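Local coordinates for protein probable M18-family aminopeptidase 1 (Thermotoga maritima, PDB 2GLF) that probably removes amino acids one at a time from the N-termini of peptides, as a metal-dependent aminopeptidase of the M18 family, at residues V354-A359 with T365-A370; E33-K38 with E133-L138; K13-A18 with D435-Y440; G189-S194 with K202-K207. All coordinates share one frame; numbering follows the deposited sequence.

Contact 1. Residues V354-A359 with T365-A370; sequences VKYTGA and TNDAHA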
loop_
_atom_site.group_PDB
_atom_site.type_symbol
_atom_site.label_atom_id
_atom_site.label_comp_id
_atom_site.label_asym_id
_atom_site.label_seq_id
_atom_site.Cartn_x
_atom_site.Cartn_y
_atom_site.Cartn_z
ATOM N N VAL A 354 -42.126 10.048 -8.821
ATOM C CA VAL A 354 -41.110 9.640 -7.854
ATOM C C VAL A 354 -41.696 9.600 -6.453
ATOM O O VAL A 354 -41.996 10.646 -5.869
ATOM C CB VAL A 354 -39.926 10.630 -7.837
ATOM C CG1 VAL A 354 -38.764 10.020 -7.114
ATOM C CG2 VAL A 354 -39.542 11.025 -9.255
ATOM N N LYS A 355 -41.851 8.400 -5.906
ATOM C CA LYS A 355 -42.411 8.258 -4.568
ATOM C C LYS A 355 -41.448 8.707 -3.470
ATOM O O LYS A 355 -41.881 9.191 -2.423
ATOM C CB LYS A 355 -42.841 6.808 -4.330
ATOM C CG LYS A 355 -43.552 6.602 -3.013
ATOM C CD LYS A 355 -44.320 5.305 -3.016
ATOM C CE LYS A 355 -44.949 5.032 -1.661
ATOM N NZ LYS A 355 -43.915 4.860 -0.605
ATOM N N TYR A 356 -40.146 8.550 -3.712
ATOM C CA TYR A 356 -39.124 8.943 -2.738
ATOM C C TYR A 356 -37.736 9.120 -3.358
ATOM O O TYR A 356 -37.414 8.504 -4.382
ATOM C CB TYR A 356 -39.051 7.920 -1.595
ATOM C CG TYR A 356 -38.788 6.498 -2.046
ATOM C CD1 TYR A 356 -37.558 6.134 -2.592
ATOM C CD2 TYR A 356 -39.784 5.526 -1.960
ATOM C CE1 TYR A 356 -37.326 4.840 -3.046
ATOM C CE2 TYR A 356 -39.563 4.231 -2.411
ATOM C CZ TYR A 356 -38.333 3.895 -2.955
ATOM O OH TYR A 356 -38.113 2.620 -3.421
ATOM N N THR A 357 -36.923 9.960 -2.719
ATOM C CA THR A 357 -35.564 10.251 -3.169
ATOM C C THR A 357 -34.665 10.609 -1.994
ATOM O O THR A 357 -34.495 11.788 -1.680
ATOM C CB THR A 357 -35.528 11.451 -4.136
ATOM O OG1 THR A 357 -36.176 12.573 -3.525
ATOM C CG2 THR A 357 -36.217 11.117 -5.438
ATOM N N GLY A 358 -34.083 9.606 -1.347
ATOM C CA GLY A 358 -33.212 9.890 -0.218
ATOM C C GLY A 358 -31.806 9.365 -0.424
ATOM O O GLY A 358 -31.247 9.475 -1.514
ATOM N N ALA A 359 -31.231 8.798 0.630
ATOM C CA ALA A 359 -29.885 8.239 0.558
ATOM C C ALA A 359 -29.893 6.822 1.127
ATOM O O ALA A 359 -30.743 6.010 0.775
ATOM C CB ALA A 359 -28.907 9.115 1.326
ATOM N N THR A 365 -35.759 12.353 3.133
ATOM C CA THR A 365 -36.578 12.511 1.941
ATOM C C THR A 365 -38.053 12.306 2.224
ATOM O O THR A 365 -38.436 11.518 3.093
ATOM C CB THR A 365 -36.179 11.523 0.828
ATOM O OG1 THR A 365 -36.967 11.783 -0.341
ATOM C CG2 THR A 365 -36.424 10.085 1.268
ATOM N N ASN A 366 -38.880 13.034 1.489
ATOM C CA ASN A 366 -40.314 12.889 1.639
ATOM C C ASN A 366 -40.672 11.563 0.981
ATOM O O ASN A 366 -40.055 11.175 -0.004
ATOM C CB ASN A 366 -41.043 14.034 0.941
ATOM C CG ASN A 366 -42.532 13.809 0.880
ATOM O OD1 ASN A 366 -43.106 13.665 -0.201
ATOM N ND2 ASN A 366 -43.173 13.764 2.046
ATOM N N ASP A 367 -41.657 10.867 1.526
ATOM C CA ASP A 367 -42.063 9.589 0.966
ATOM C C ASP A 367 -43.584 9.513 0.841
ATOM O O ASP A 367 -44.270 9.039 1.752
ATOM C CB ASP A 367 -41.543 8.456 1.850
ATOM C CG ASP A 367 -41.778 7.093 1.247
ATOM O OD1 ASP A 367 -41.314 6.093 1.841
ATOM O OD2 ASP A 367 -42.423 7.021 0.180
ATOM N N ALA A 368 -44.098 9.986 -0.294
ATOM C CA ALA A 368 -45.531 9.998 -0.575
ATOM C C ALA A 368 -46.249 8.765 -0.044
ATOM O O ALA A 368 -45.866 7.634 -0.341
ATOM C CB ALA A 368 -45.759 10.114 -2.061
ATOM N N HIS A 369 -47.296 9.000 0.743
ATOM C CA HIS A 369 -48.090 7.926 1.328
ATOM C C HIS A 369 -48.840 7.198 0.219
ATOM O O HIS A 369 -49.198 7.797 -0.789
ATOM C CB HIS A 369 -49.098 8.507 2.318
ATOM C CG HIS A 369 -48.481 9.334 3.401
ATOM N ND1 HIS A 369 -47.591 8.819 4.318
ATOM C CD2 HIS A 369 -48.649 10.636 3.731
ATOM C CE1 HIS A 369 -47.239 9.766 5.169
ATOM N NE2 HIS A 369 -47.866 10.879 4.836
ATOM N N ALA A 370 -49.083 5.909 0.407
ATOM C CA ALA A 370 -49.791 5.133 -0.594
ATOM C C ALA A 370 -51.121 5.789 -0.970
ATOM O O ALA A 370 -51.473 5.866 -2.152
ATOM C CB ALA A 370 -50.029 3.731 -0.082
#
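Lys-355 NZ is shared between two carboxylates: Asp-367 OD2, 2.7 Å away, and Glu-224 of a second subunit. Asp-367 receives the ammonium on the syn side of OD2, 22° out of the carboxylate plane, while its OD1 forms a salt bridge with Lys-362. A long lysine suits this reach: with CG anti to the backbone N (chi1 -175°) it runs extended as far as CE, then bends at chi4. The same OD2 lies in the plane of the Tyr-356 ring at its edge, 3.7 Å from CD2, with ring and carboxylate nearly perpendicular. Farther along, Thr-365 OG1 accepts the backbone N-H of Thr-357 at 3.0 Å. Its methyl CG2 rests 3.5 Å from Gly-358 CA, where a side chain would probably collide with it. Ala-368 N gives a weak hydrogen bond to Lys-355 O. The two pieces run in opposite directions within the loop between strand 351-354 and helix 370-382, whose N-cap is His-369. With an alanine in place of Lys-355, Asp-367 OD2 and Glu-224 of the second subunit would probably lose their shared positive mate, leaving Asp-367 to rely on Lys-362. Charge is thus probably balanced across the subunit boundary, and the ionic network ties the folded loop to its neighbour, where His-117 of the second subunit meets Tyr-356 edge-to-face.

Contact 2. Residues E33-K38 with E133-L138; sequences ERMTVK and EIHGVL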
loop_
_atom_site.group_PDB
_atom_site.type_symbol
_atom_site.label_atom_id
_atom_site.label_comp_id
_atom_site.label_asym_id
_atom_site.label_seq_id
_atom_site.Cartn_x
_atom_site.Cartn_y
_atom_site.Cartn_z
ATOM N N GLU A 33 -31.959 32.866 -12.022
ATOM C CA GLU A 33 -33.231 32.943 -11.311
ATOM C C GLU A 33 -33.858 34.331 -11.394
ATOM O O GLU A 33 -35.077 34.461 -11.434
ATOM C CB GLU A 33 -33.074 32.510 -9.842
ATOM C CG GLU A 33 -32.364 33.499 -8.941
ATOM C CD GLU A 33 -30.880 33.585 -9.219
ATOM O OE1 GLU A 33 -30.209 34.450 -8.610
ATOM O OE2 GLU A 33 -30.379 32.785 -10.039
ATOM N N ARG A 34 -33.030 35.368 -11.430
ATOM C CA ARG A 34 -33.558 36.724 -11.527
ATOM C C ARG A 34 -34.180 36.907 -12.907
ATOM O O ARG A 34 -35.158 37.639 -13.067
ATOM C CB ARG A 34 -32.447 37.757 -11.314
ATOM C CG ARG A 34 -31.667 37.545 -10.031
ATOM C CD ARG A 34 -30.486 38.498 -9.926
ATOM N NE ARG A 34 -30.892 39.780 -9.377
ATOM C CZ ARG A 34 -30.654 40.161 -8.129
ATOM N NH1 ARG A 34 -30.001 39.358 -7.302
ATOM N NH2 ARG A 34 -31.085 41.340 -7.708
HETATM N N MSE A 35 -33.618 36.229 -13.900
HETATM C CA MSE A 35 -34.116 36.318 -15.264
HETATM C C MSE A 35 -35.398 35.521 -15.446
HETATM O O MSE A 35 -36.324 35.966 -16.129
HETATM C CB MSE A 35 -33.059 35.813 -16.249
HETATM C CG MSE A 35 -32.315 36.910 -16.987
HETATM SE SE MSE A 35 -30.727 36.266 -17.895
HETATM C CE MSE A 35 -29.480 36.706 -16.502
ATOM N N THR A 36 -35.453 34.338 -14.845
ATOM C CA THR A 36 -36.641 33.501 -14.974
ATOM C C THR A 36 -37.817 34.216 -14.338
ATOM O O THR A 36 -38.900 34.257 -14.912
ATOM C CB THR A 36 -36.450 32.133 -14.300
ATOM O OG1 THR A 36 -35.168 31.603 -14.665
ATOM C CG2 THR A 36 -37.535 31.160 -14.760
ATOM N N VAL A 37 -37.607 34.791 -13.158
ATOM C CA VAL A 37 -38.682 35.513 -12.494
ATOM C C VAL A 37 -39.209 36.601 -13.427
ATOM O O VAL A 37 -40.411 36.681 -13.675
ATOM C CB VAL A 37 -38.213 36.149 -11.161
ATOM C CG1 VAL A 37 -39.207 37.224 -10.704
ATOM C CG2 VAL A 37 -38.102 35.066 -10.089
ATOM N N LYS A 38 -38.304 37.418 -13.958
ATOM C CA LYS A 38 -38.687 38.493 -14.872
ATOM C C LYS A 38 -39.531 37.972 -16.031
ATOM O O LYS A 38 -40.534 38.580 -16.407
ATOM C CB LYS A 38 -37.447 39.187 -15.442
ATOM C CG LYS A 38 -37.773 40.138 -16.576
ATOM C CD LYS A 38 -36.540 40.556 -17.353
ATOM C CE LYS A 38 -36.929 41.218 -18.669
ATOM N NZ LYS A 38 -37.771 40.318 -19.518
ATOM N N GLU A 133 -21.250 33.056 -20.483
ATOM C CA GLU A 133 -21.970 34.327 -20.501
ATOM C C GLU A 133 -22.006 34.886 -19.074
ATOM O O GLU A 133 -22.157 34.133 -18.110
ATOM C CB GLU A 133 -23.412 34.128 -20.961
ATOM C CG GLU A 133 -23.592 33.734 -22.403
ATOM C CD GLU A 133 -25.059 33.576 -22.766
ATOM O OE1 GLU A 133 -25.842 34.508 -22.487
ATOM O OE2 GLU A 133 -25.431 32.525 -23.332
ATOM N N ILE A 134 -21.860 36.197 -18.935
ATOM C CA ILE A 134 -21.930 36.829 -17.617
ATOM C C ILE A 134 -23.342 37.395 -17.456
ATOM O O ILE A 134 -23.887 37.968 -18.388
ATOM C CB ILE A 134 -20.923 37.986 -17.485
ATOM C CG1 ILE A 134 -19.528 37.444 -17.230
ATOM C CG2 ILE A 134 -21.309 38.890 -16.347
ATOM C CD1 ILE A 134 -18.485 38.541 -17.171
ATOM N N HIS A 135 -23.931 37.231 -16.277
ATOM C CA HIS A 135 -25.280 37.736 -16.018
ATOM C C HIS A 135 -25.462 38.134 -14.558
ATOM O O HIS A 135 -25.023 37.424 -13.655
ATOM C CB HIS A 135 -26.323 36.675 -16.368
ATOM C CG HIS A 135 -26.562 36.517 -17.836
ATOM N ND1 HIS A 135 -27.081 37.526 -18.616
ATOM C CD2 HIS A 135 -26.378 35.461 -18.662
ATOM C CE1 HIS A 135 -27.208 37.101 -19.860
ATOM N NE2 HIS A 135 -26.788 35.850 -19.915
ATOM N N GLY A 136 -26.111 39.266 -14.319
ATOM C CA GLY A 136 -26.317 39.676 -12.946
ATOM C C GLY A 136 -26.661 41.136 -12.750
ATOM O O GLY A 136 -27.297 41.758 -13.600
ATOM N N VAL A 137 -26.234 41.682 -11.617
ATOM C CA VAL A 137 -26.511 43.069 -11.289
ATOM C C VAL A 137 -25.496 43.629 -10.281
ATOM O O VAL A 137 -24.945 42.891 -9.467
ATOM C CB VAL A 137 -27.946 43.196 -10.730
ATOM C CG1 VAL A 137 -28.130 42.263 -9.549
ATOM C CG2 VAL A 137 -28.216 44.628 -10.324
ATOM N N LEU A 138 -25.246 44.934 -10.357
ATOM C CA LEU A 138 -24.307 45.604 -9.463
ATOM C C LEU A 138 -24.922 46.935 -9.024
ATOM O O LEU A 138 -25.586 47.605 -9.815
ATOM C CB LEU A 138 -22.981 45.897 -10.183
ATOM C CG LEU A 138 -22.215 44.824 -10.972
ATOM C CD1 LEU A 138 -21.078 45.499 -11.734
ATOM C CD2 LEU A 138 -21.673 43.732 -10.048
#
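Arg-34 and Met-35, at the start of helix 33-45, lie against His-135 and Val-137 of strand 132-139, a helix-on-sheet contact with the six-stranded antiparallel sheet. His-135 and Val-137 are two apart on the strand and both point to the helix; Gly-136 between them has backbone angles that a residue with a side chain would hardly tolerate. The first interaction is Met-aromatic. Met-35, present as selenomethionine, sets SE over one face of the His-135 imidazole, 4.1 Å from the ring centroid and 16° off its normal, so a large polarisable atom meets a flat pi surface. The second is a van der Waals contact of a methyl with a flat cation: Val-137 CG1 sits over one face of the Arg-34 guanidinium, 3.6 Å from CZ, the two side chains crossing at about a right angle. Carbon can cover this group because its hydrogen bonds leave around the rim. The polar interactions accordingly lead outward. Arg-34 NH1 pairs with Glu-224 of the same chain and NH2 with Glu-371 of a third subunit, which links the helix to the assembly. The imidazole is held on both nitrogens, ND1 hydrogen-bonding His-149 on the adjoining strand and NE2 donating to Glu-133, which also pairs with Lys-31. In the His-135 to Glu-133 bond, NE2 reaches OE1 at 3.1 Å, from above the carboxylate plane and 39° out of it.

Contact 3. Residues K13-A18 with D435-Y440; sequences KEEIEA and DLFETY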
loop_
_atom_site.group_PDB
_atom_site.type_symbol
_atom_site.label_atom_id
_atom_site.label_comp_id
_atom_site.label_asym_id
_atom_site.label_seq_id
_atom_site.Cartn_x
_atom_site.Cartn_y
_atom_site.Cartn_z
ATOM N N LYS A 13 -47.450 14.815 -33.001
ATOM C CA LYS A 13 -46.267 15.601 -33.327
ATOM C C LYS A 13 -46.478 17.112 -33.303
ATOM O O LYS A 13 -45.790 17.827 -32.577
ATOM C CB LYS A 13 -45.738 15.185 -34.703
ATOM C CG LYS A 13 -45.379 13.708 -34.803
ATOM C CD LYS A 13 -44.708 13.336 -36.132
ATOM C CE LYS A 13 -45.695 13.230 -37.293
ATOM N NZ LYS A 13 -46.274 14.537 -37.700
ATOM N N GLU A 14 -47.426 17.594 -34.097
ATOM C CA GLU A 14 -47.702 19.024 -34.172
ATOM C C GLU A 14 -47.840 19.728 -32.819
ATOM O O GLU A 14 -47.318 20.831 -32.635
ATOM C CB GLU A 14 -48.951 19.286 -35.029
ATOM C CG GLU A 14 -49.949 18.137 -35.094
ATOM C CD GLU A 14 -49.566 17.074 -36.113
ATOM O OE1 GLU A 14 -50.259 16.035 -36.186
ATOM O OE2 GLU A 14 -48.578 17.278 -36.848
ATOM N N GLU A 15 -48.531 19.107 -31.869
ATOM C CA GLU A 15 -48.694 19.740 -30.566
ATOM C C GLU A 15 -47.396 19.731 -29.755
ATOM O O GLU A 15 -47.110 20.678 -29.029
ATOM C CB GLU A 15 -49.829 19.070 -29.776
ATOM C CG GLU A 15 -51.209 19.306 -30.380
ATOM C CD GLU A 15 -52.343 18.797 -29.507
ATOM O OE1 GLU A 15 -52.510 19.310 -28.382
ATOM O OE2 GLU A 15 -53.073 17.884 -29.945
ATOM N N ILE A 16 -46.610 18.668 -29.891
ATOM C CA ILE A 16 -45.342 18.543 -29.176
ATOM C C ILE A 16 -44.339 19.554 -29.724
ATOM O O ILE A 16 -43.735 20.310 -28.969
ATOM C CB ILE A 16 -44.772 17.107 -29.320
ATOM C CG1 ILE A 16 -45.632 16.126 -28.508
ATOM C CG2 ILE A 16 -43.318 17.066 -28.879
ATOM C CD1 ILE A 16 -45.379 14.679 -28.826
ATOM N N GLU A 17 -44.168 19.567 -31.043
ATOM C CA GLU A 17 -43.251 20.501 -31.689
ATOM C C GLU A 17 -43.559 21.939 -31.303
ATOM O O GLU A 17 -42.670 22.695 -30.899
ATOM C CB GLU A 17 -43.332 20.362 -33.208
ATOM C CG GLU A 17 -42.377 19.347 -33.767
ATOM C CD GLU A 17 -40.954 19.650 -33.364
ATOM O OE1 GLU A 17 -40.492 20.778 -33.639
ATOM O OE2 GLU A 17 -40.303 18.764 -32.769
ATOM N N ALA A 18 -44.828 22.316 -31.437
ATOM C CA ALA A 18 -45.259 23.666 -31.106
ATOM C C ALA A 18 -44.890 23.997 -29.668
ATOM O O ALA A 18 -44.267 25.020 -29.403
ATOM C CB ALA A 18 -46.762 23.794 -31.301
ATOM N N ASP A 435 -41.852 14.160 -23.379
ATOM C CA ASP A 435 -42.029 14.230 -21.934
ATOM C C ASP A 435 -42.338 15.658 -21.506
ATOM O O ASP A 435 -43.194 15.894 -20.646
ATOM C CB ASP A 435 -40.785 13.714 -21.199
ATOM C CG ASP A 435 -40.579 12.209 -21.371
ATOM O OD1 ASP A 435 -41.576 11.469 -21.507
ATOM O OD2 ASP A 435 -39.415 11.762 -21.351
ATOM N N LEU A 436 -41.647 16.614 -22.114
ATOM C CA LEU A 436 -41.860 18.020 -21.804
ATOM C C LEU A 436 -43.365 18.306 -21.863
ATOM O O LEU A 436 -43.954 18.841 -20.918
ATOM C CB LEU A 436 -41.117 18.879 -22.828
ATOM C CG LEU A 436 -40.950 20.395 -22.676
ATOM C CD1 LEU A 436 -41.553 21.072 -23.890
ATOM C CD2 LEU A 436 -41.585 20.904 -21.393
ATOM N N PHE A 437 -43.977 17.916 -22.978
ATOM C CA PHE A 437 -45.401 18.114 -23.216
ATOM C C PHE A 437 -46.263 17.335 -22.239
ATOM O O PHE A 437 -47.170 17.887 -21.616
ATOM C CB PHE A 437 -45.749 17.674 -24.636
ATOM C CG PHE A 437 -47.161 18.002 -25.054
ATOM C CD1 PHE A 437 -47.550 19.325 -25.273
ATOM C CD2 PHE A 437 -48.097 16.989 -25.245
ATOM C CE1 PHE A 437 -48.845 19.633 -25.675
ATOM C CE2 PHE A 437 -49.395 17.287 -25.645
ATOM C CZ PHE A 437 -49.769 18.616 -25.861
ATOM N N GLU A 438 -45.983 16.048 -22.106
ATOM C CA GLU A 438 -46.781 15.222 -21.224
ATOM C C GLU A 438 -46.752 15.692 -19.778
ATOM O O GLU A 438 -47.703 15.468 -19.025
ATOM C CB GLU A 438 -46.336 13.768 -21.310
ATOM C CG GLU A 438 -47.372 12.808 -20.752
ATOM C CD GLU A 438 -48.686 12.861 -21.512
ATOM O OE1 GLU A 438 -49.647 12.187 -21.091
ATOM O OE2 GLU A 438 -48.756 13.569 -22.533
ATOM N N THR A 439 -45.657 16.333 -19.381
ATOM C CA THR A 439 -45.547 16.839 -18.018
ATOM C C THR A 439 -46.599 17.925 -17.879
ATOM O O THR A 439 -47.366 17.947 -16.913
ATOM C CB THR A 439 -44.158 17.426 -17.753
ATOM O OG1 THR A 439 -43.201 16.360 -17.709
ATOM C CG2 THR A 439 -44.139 18.185 -16.430
ATOM N N TYR A 440 -46.627 18.813 -18.868
ATOM C CA TYR A 440 -47.596 19.908 -18.930
ATOM C C TYR A 440 -49.022 19.365 -18.830
ATOM O O TYR A 440 -49.885 19.966 -18.204
ATOM C CB TYR A 440 -47.436 20.654 -20.256
ATOM C CG TYR A 440 -48.665 21.418 -20.678
ATOM C CD1 TYR A 440 -49.066 22.571 -19.999
ATOM C CD2 TYR A 440 -49.436 20.981 -21.751
ATOM C CE1 TYR A 440 -50.207 23.268 -20.381
ATOM C CE2 TYR A 440 -50.575 21.668 -22.142
ATOM C CZ TYR A 440 -50.957 22.808 -21.455
ATOM O OH TYR A 440 -52.100 23.474 -21.835
#
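Phe-437 reaches from helix 433-449 onto helix 13-29 and touches two consecutive residues, Glu-15 and Ile-16. Its CG stands anti to the backbone N (chi1 -172°), which carries the ring toward helix 13-29. At the far end, CZ lies 3.9 Å from Glu-15 CB and 3.8 Å from Glu-15 OE1, the carboxylate plane turned 81° from the ring. Phe-437 CE1 comes 3.9 Å from Glu-15 O, so the backbone of the N-terminal helix is itself part of the seat. Nearer its root, Phe-437 CB meets Ile-16 CG1 at 4.2 Å, the side chains crossing at about a right angle. A large aromatic suits this place because it is long enough to reach the neighbouring helix and touch both residues, and a branched aliphatic fills in beside its base.

Around this first shell, Arg-11 packs on both Ile-16 and Phe-437, and Trp-8 adds to the cover of Ile-16. One turn on, Tyr-440 stacks with Phe-19; Leu-436, next to Phe-437, touches Phe-19 and Tyr-23, extending the apolar seam. Glu-17 pairs with Lys-433 in a salt bridge between the N-terminal helix and the start of the C-terminal one. Within the C-terminal helix, Asp-435 O accepts from both Thr-439 N, at 2.8 Å, and Thr-439 OG1, which lies above the carbonyl plane.

The two ends of the chain are therefore joined at this point by dispersion and shape, with directional polar bonds placed around the patch rather than within it.

Contact 4. Residues G189-S194 with K202-K207; sequences GTIPLS and KTNVLK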
loop_
_atom_site.group_PDB
_atom_site.type_symbol
_atom_site.label_atom_id
_atom_site.label_comp_id
_atom_site.label_asym_id
_atom_site.label_seq_id
_atom_site.Cartn_x
_atom_site.Cartn_y
_atom_site.Cartn_z
ATOM N N GLY A 189 -9.310 39.914 -19.551
ATOM C CA GLY A 189 -8.652 40.622 -20.628
ATOM C C GLY A 189 -7.173 40.324 -20.694
ATOM O O GLY A 189 -6.628 39.670 -19.807
ATOM N N THR A 190 -6.522 40.809 -21.749
ATOM C CA THR A 190 -5.094 40.587 -21.929
ATOM C C THR A 190 -4.351 41.815 -22.440
ATOM O O THR A 190 -3.123 41.849 -22.398
ATOM C CB THR A 190 -4.820 39.440 -22.911
ATOM O OG1 THR A 190 -5.334 39.789 -24.200
ATOM C CG2 THR A 190 -5.473 38.156 -22.432
ATOM N N ILE A 191 -5.073 42.817 -22.934
ATOM C CA ILE A 191 -4.400 44.017 -23.427
ATOM C C ILE A 191 -4.123 44.990 -22.279
ATOM O O ILE A 191 -5.013 45.307 -21.496
ATOM C CB ILE A 191 -5.215 44.706 -24.591
ATOM C CG1 ILE A 191 -4.736 46.145 -24.806
ATOM C CG2 ILE A 191 -6.694 44.647 -24.324
ATOM C CD1 ILE A 191 -5.280 47.155 -23.810
ATOM N N PRO A 192 -2.866 45.456 -22.157
ATOM C CA PRO A 192 -2.404 46.390 -21.121
ATOM C C PRO A 192 -2.660 47.861 -21.437
ATOM O O PRO A 192 -2.665 48.276 -22.600
ATOM C CB PRO A 192 -0.921 46.087 -21.036
ATOM C CG PRO A 192 -0.582 45.839 -22.471
ATOM C CD PRO A 192 -1.724 44.967 -22.952
ATOM N N LEU A 193 -2.861 48.648 -20.385
ATOM C CA LEU A 193 -3.117 50.075 -20.525
ATOM C C LEU A 193 -1.796 50.815 -20.642
ATOM O O LEU A 193 -1.091 50.983 -19.649
ATOM C CB LEU A 193 -3.861 50.600 -19.298
ATOM C CG LEU A 193 -4.900 51.710 -19.496
ATOM C CD1 LEU A 193 -5.084 52.453 -18.182
ATOM C CD2 LEU A 193 -4.458 52.674 -20.577
ATOM N N SER A 194 -1.452 51.254 -21.846
ATOM C CA SER A 194 -0.207 51.985 -22.026
ATOM C C SER A 194 -0.146 53.064 -20.949
ATOM O O SER A 194 -1.110 53.803 -20.745
ATOM C CB SER A 194 -0.157 52.633 -23.409
ATOM O OG SER A 194 1.079 53.299 -23.606
ATOM N N LYS A 202 -5.417 44.673 -15.637
ATOM C CA LYS A 202 -6.589 44.763 -14.772
ATOM C C LYS A 202 -7.158 46.161 -14.965
ATOM O O LYS A 202 -8.342 46.330 -15.288
ATOM C CB LYS A 202 -6.201 44.555 -13.304
ATOM C CG LYS A 202 -7.385 44.565 -12.358
ATOM C CD LYS A 202 -6.940 44.493 -10.918
ATOM C CE LYS A 202 -8.129 44.568 -9.976
ATOM N NZ LYS A 202 -7.773 44.312 -8.546
ATOM N N THR A 203 -6.286 47.151 -14.780
ATOM C CA THR A 203 -6.628 48.561 -14.931
ATOM C C THR A 203 -7.381 48.808 -16.237
ATOM O O THR A 203 -8.366 49.551 -16.269
ATOM C CB THR A 203 -5.353 49.439 -14.922
ATOM O OG1 THR A 203 -4.682 49.292 -13.665
ATOM C CG2 THR A 203 -5.703 50.905 -15.139
ATOM N N ASN A 204 -6.913 48.185 -17.314
ATOM C CA ASN A 204 -7.560 48.355 -18.602
ATOM C C ASN A 204 -8.992 47.839 -18.519
ATOM O O ASN A 204 -9.933 48.518 -18.933
ATOM C CB ASN A 204 -6.806 47.605 -19.691
ATOM C CG ASN A 204 -7.299 47.964 -21.072
ATOM O OD1 ASN A 204 -7.177 49.110 -21.501
ATOM N ND2 ASN A 204 -7.874 46.994 -21.773
ATOM N N VAL A 205 -9.155 46.630 -17.986
ATOM C CA VAL A 205 -10.479 46.045 -17.836
ATOM C C VAL A 205 -11.349 46.984 -16.998
ATOM O O VAL A 205 -12.494 47.272 -17.359
ATOM C CB VAL A 205 -10.394 44.678 -17.146
ATOM C CG1 VAL A 205 -11.777 44.213 -16.697
ATOM C CG2 VAL A 205 -9.789 43.684 -18.097
ATOM N N LEU A 206 -10.797 47.465 -15.886
ATOM C CA LEU A 206 -11.529 48.372 -15.006
ATOM C C LEU A 206 -11.969 49.631 -15.729
ATOM O O LEU A 206 -13.041 50.166 -15.454
ATOM C CB LEU A 206 -10.677 48.757 -13.802
ATOM C CG LEU A 206 -10.683 47.756 -12.651
ATOM C CD1 LEU A 206 -9.764 48.251 -11.560
ATOM C CD2 LEU A 206 -12.104 47.580 -12.124
ATOM N N LYS A 207 -11.131 50.099 -16.648
ATOM C CA LYS A 207 -11.431 51.292 -17.425
ATOM C C LYS A 207 -12.571 50.995 -18.390
ATOM O O LYS A 207 -13.509 51.782 -18.524
ATOM C CB LYS A 207 -10.185 51.737 -18.184
ATOM C CG LYS A 207 -10.388 52.934 -19.084
ATOM C CD LYS A 207 -9.091 53.711 -19.211
ATOM C CE LYS A 207 -9.050 54.498 -20.494
ATOM N NZ LYS A 207 -9.072 53.568 -21.648
HETATM O O HOH W 1 -7.553 44.581 -20.891
#
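The loop leaving strand 185-189 passes across one side of helix 200-213, and its Ile-191 and Leu-193 cover that side around Asn-204. A water joins the loop backbone to the Asn-204 side chain: it donates to Ile-191 O at 2.7 Å and accepts from Asn-204 ND2 at 2.6 Å. Asn-204 CG stands anti to its own N (chi1 -169°), which sends the amide out to the loop. There Ile-191 CD1 packs on it, 3.5 Å from CG, and Leu-193 CG approaches OD1 at 4.0 Å. This is a strand-to-helix connection at the edge of the six-stranded antiparallel sheet, and Gly-189, closing the edge strand, lets Val-205 CG2 come within 4.1 Å of its CA where a CB would probably clash. Were Asn-204 replaced by an alanine, the water would probably lose its amide donor and a gap open beside Ile-191. Leu-193 suits the outer end, where its CD1 meets Thr-203 CG2 at 3.5 Å and the aliphatic part of Lys-207; Thr-203 turns its hydroxyl to Glu-199 O instead. Asp-239 of a fourth subunit accepts the backbone N-H groups of both Thr-190 and Ile-191.

Overall arrangement
Contact 1 lies nearest the metal centre: the side chain of Thr-357 is about 10 Å from a bound manganese and about 11 Å from that of His-92, a ligand in this structure. The other three lie away from the annotated sites. Contact 3 brings the chain's ends together, and the other contacts fall inside the long loop it closes; its nearest atoms are about 11 Å from contact 1. Contacts 2 and 4 belong to the six-stranded sheet, with centres about 26 Å apart, on the side of the chain opposite contact 1, whose centre is about 53 Å from that of contact 4. Contacts 1, 2 and 4 all meet neighbouring subunits, whereas contact 3 stays within its own chain.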